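PDB 2GNP: transcriptional regulator from Streptococcus pneumoniae, which probably senses a sugar or sugar phosphate through a Rossmann-like effector-binding domain and so adjusts transcription. Local coordinates for residues G188-R193 with I213-L218. Residues are numbered along the deposited sequence; the frame is centred on the assembly and turned at random.
Sequences GEICCR and ISLEDL
Arg193, closing a beta hairpin, reaches across to the N-capped start of helix 215-218 and meets the carbonyl of Ile213. The hairpin pairs strands 188-190 and 193-195 through a type I' turn from Ile190 to Arg193; its strand 188-190 pairs antiparallel with strand 153-160 of the mixed sheet of a putative sugar-binding domain of Rossmann-like fold. The polar part of the contact is a single bond: Arg193 NE donates to Ile213 O at 2.7 Å, with an N-H...O angle of 158°. The oxygen lies near the guanidinium plane, whereas the donor stands 39° above the carbonyl plane. A chain extended from CG to NE carries the guanidinium this far. NH1 has a salt bridge to Glu201 and a hydrogen bond to Gln207 O, and NH2 bonds Ala212 O, so all three nitrogens are engaged and the group's rotation is fixed.

The rest of the contact is apolar. Arg193 and Leu215 run past each other in opposite directions, with Arg193 CD 4.1 Å from Leu215 CG. Ile190 divides its branches: CG2 touches Leu215 CD2 at 3.8 Å, while CD1, at the end of a CG1 branch anti to the backbone N (chi1 -167°), meets Leu218 CD2. Val156 and Ile158 of strand 153-160 also pack on Ile190. From the turn, Cys191 SG rests against Ile213 CG2 at 3.8 Å and Leu218 CD2 at 4.1 Å.

Each segment is also braced internally. Glu189 OE1 accepts from Cys192 N in the turn, and at the helix start the N-cap Ser214 OG receives Asp217 N at 3.0 Å.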
# COMPACT_ATOMS: atom_id res chain seq x y z
N GLY A 188 -8.34 8.42 3.28
CA GLY A 188 -7.68 7.11 3.24
C GLY A 188 -6.25 7.21 3.72
O GLY A 188 -5.76 8.30 4.14
N GLU A 189 -5.58 6.04 3.70
CA GLU A 189 -4.13 5.99 4.04
C GLU A 189 -3.37 5.03 3.18
O GLU A 189 -3.93 4.08 2.63
CB GLU A 189 -3.80 5.78 5.51
CG GLU A 189 -3.93 4.40 6.16
CD GLU A 189 -3.16 3.15 5.62
OE1 GLU A 189 -1.92 3.05 5.30
OE2 GLU A 189 -3.88 2.11 5.52
N ILE A 190 -2.08 5.35 3.04
CA ILE A 190 -1.14 4.49 2.34
C ILE A 190 0.16 4.61 3.10
O ILE A 190 0.57 5.70 3.49
CB ILE A 190 -1.04 4.91 0.83
CG1 ILE A 190 -0.31 3.86 -0.02
CG2 ILE A 190 -0.41 6.38 0.64
CD1 ILE A 190 -0.43 4.15 -1.58
N CYS A 191 0.83 3.47 3.37
CA CYS A 191 2.04 3.47 4.19
C CYS A 191 1.83 4.22 5.53
O CYS A 191 2.74 4.85 6.02
CB CYS A 191 3.23 4.06 3.46
SG CYS A 191 3.72 3.00 2.06
N CYS A 192 0.62 4.12 6.05
CA CYS A 192 0.24 4.70 7.32
C CYS A 192 0.23 6.23 7.34
O CYS A 192 0.28 6.84 8.42
CB CYS A 192 1.14 4.09 8.44
SG CYS A 192 0.93 2.28 8.54
N ARG A 193 0.15 6.84 6.16
CA ARG A 193 -0.01 8.30 6.00
C ARG A 193 -1.37 8.59 5.45
O ARG A 193 -1.84 7.91 4.54
CB ARG A 193 1.11 8.92 5.20
CG ARG A 193 2.44 8.74 5.99
CD ARG A 193 3.57 9.25 5.11
NE ARG A 193 4.88 9.14 5.76
CZ ARG A 193 5.27 9.91 6.77
NH1 ARG A 193 4.43 10.87 7.25
NH2 ARG A 193 6.49 9.74 7.34
N ILE A 213 7.99 5.56 5.53
CA ILE A 213 8.44 6.24 4.31
C ILE A 213 7.58 7.46 4.02
O ILE A 213 6.40 7.43 4.25
CB ILE A 213 8.47 5.28 3.11
CG1 ILE A 213 9.20 5.85 1.91
CG2 ILE A 213 7.05 4.77 2.74
CD1 ILE A 213 9.36 4.77 0.78
N SER A 214 8.21 8.53 3.56
CA SER A 214 7.39 9.70 3.14
C SER A 214 6.64 9.45 1.84
O SER A 214 7.06 8.64 1.01
CB SER A 214 8.30 10.91 3.00
OG SER A 214 9.16 10.82 1.87
N LEU A 215 5.52 10.17 1.62
CA LEU A 215 4.82 10.07 0.33
C LEU A 215 5.74 10.51 -0.82
O LEU A 215 5.75 9.88 -1.89
CB LEU A 215 3.55 10.94 0.36
CG LEU A 215 2.51 10.54 1.37
CD1 LEU A 215 1.21 11.31 1.13
CD2 LEU A 215 2.21 9.05 1.25
N GLU A 216 6.57 11.54 -0.57
CA GLU A 216 7.59 11.97 -1.52
C GLU A 216 8.52 10.85 -1.97
O GLU A 216 8.73 10.63 -3.17
CB GLU A 216 8.37 13.13 -0.89
CG GLU A 216 9.52 13.67 -1.71
CD GLU A 216 9.09 14.41 -2.98
OE1 GLU A 216 7.91 14.90 -3.10
OE2 GLU A 216 9.95 14.46 -3.88
N ASP A 217 9.02 10.08 -1.01
CA ASP A 217 9.87 8.95 -1.36
C ASP A 217 9.04 7.83 -2.00
O ASP A 217 9.46 7.25 -3.04
CB ASP A 217 10.65 8.47 -0.17
CG ASP A 217 11.80 9.43 0.20
OD1 ASP A 217 12.34 10.08 -0.74
OD2 ASP A 217 12.18 9.46 1.40
N LEU A 218 7.87 7.53 -1.42
CA LEU A 218 7.03 6.47 -2.04
C LEU A 218 6.76 6.72 -3.51
O LEU A 218 6.93 5.82 -4.33
CB LEU A 218 5.72 6.34 -1.27
CG LEU A 218 4.77 5.34 -1.91
CD1 LEU A 218 5.29 3.91 -1.75
CD2 LEU A 218 3.40 5.49 -1.14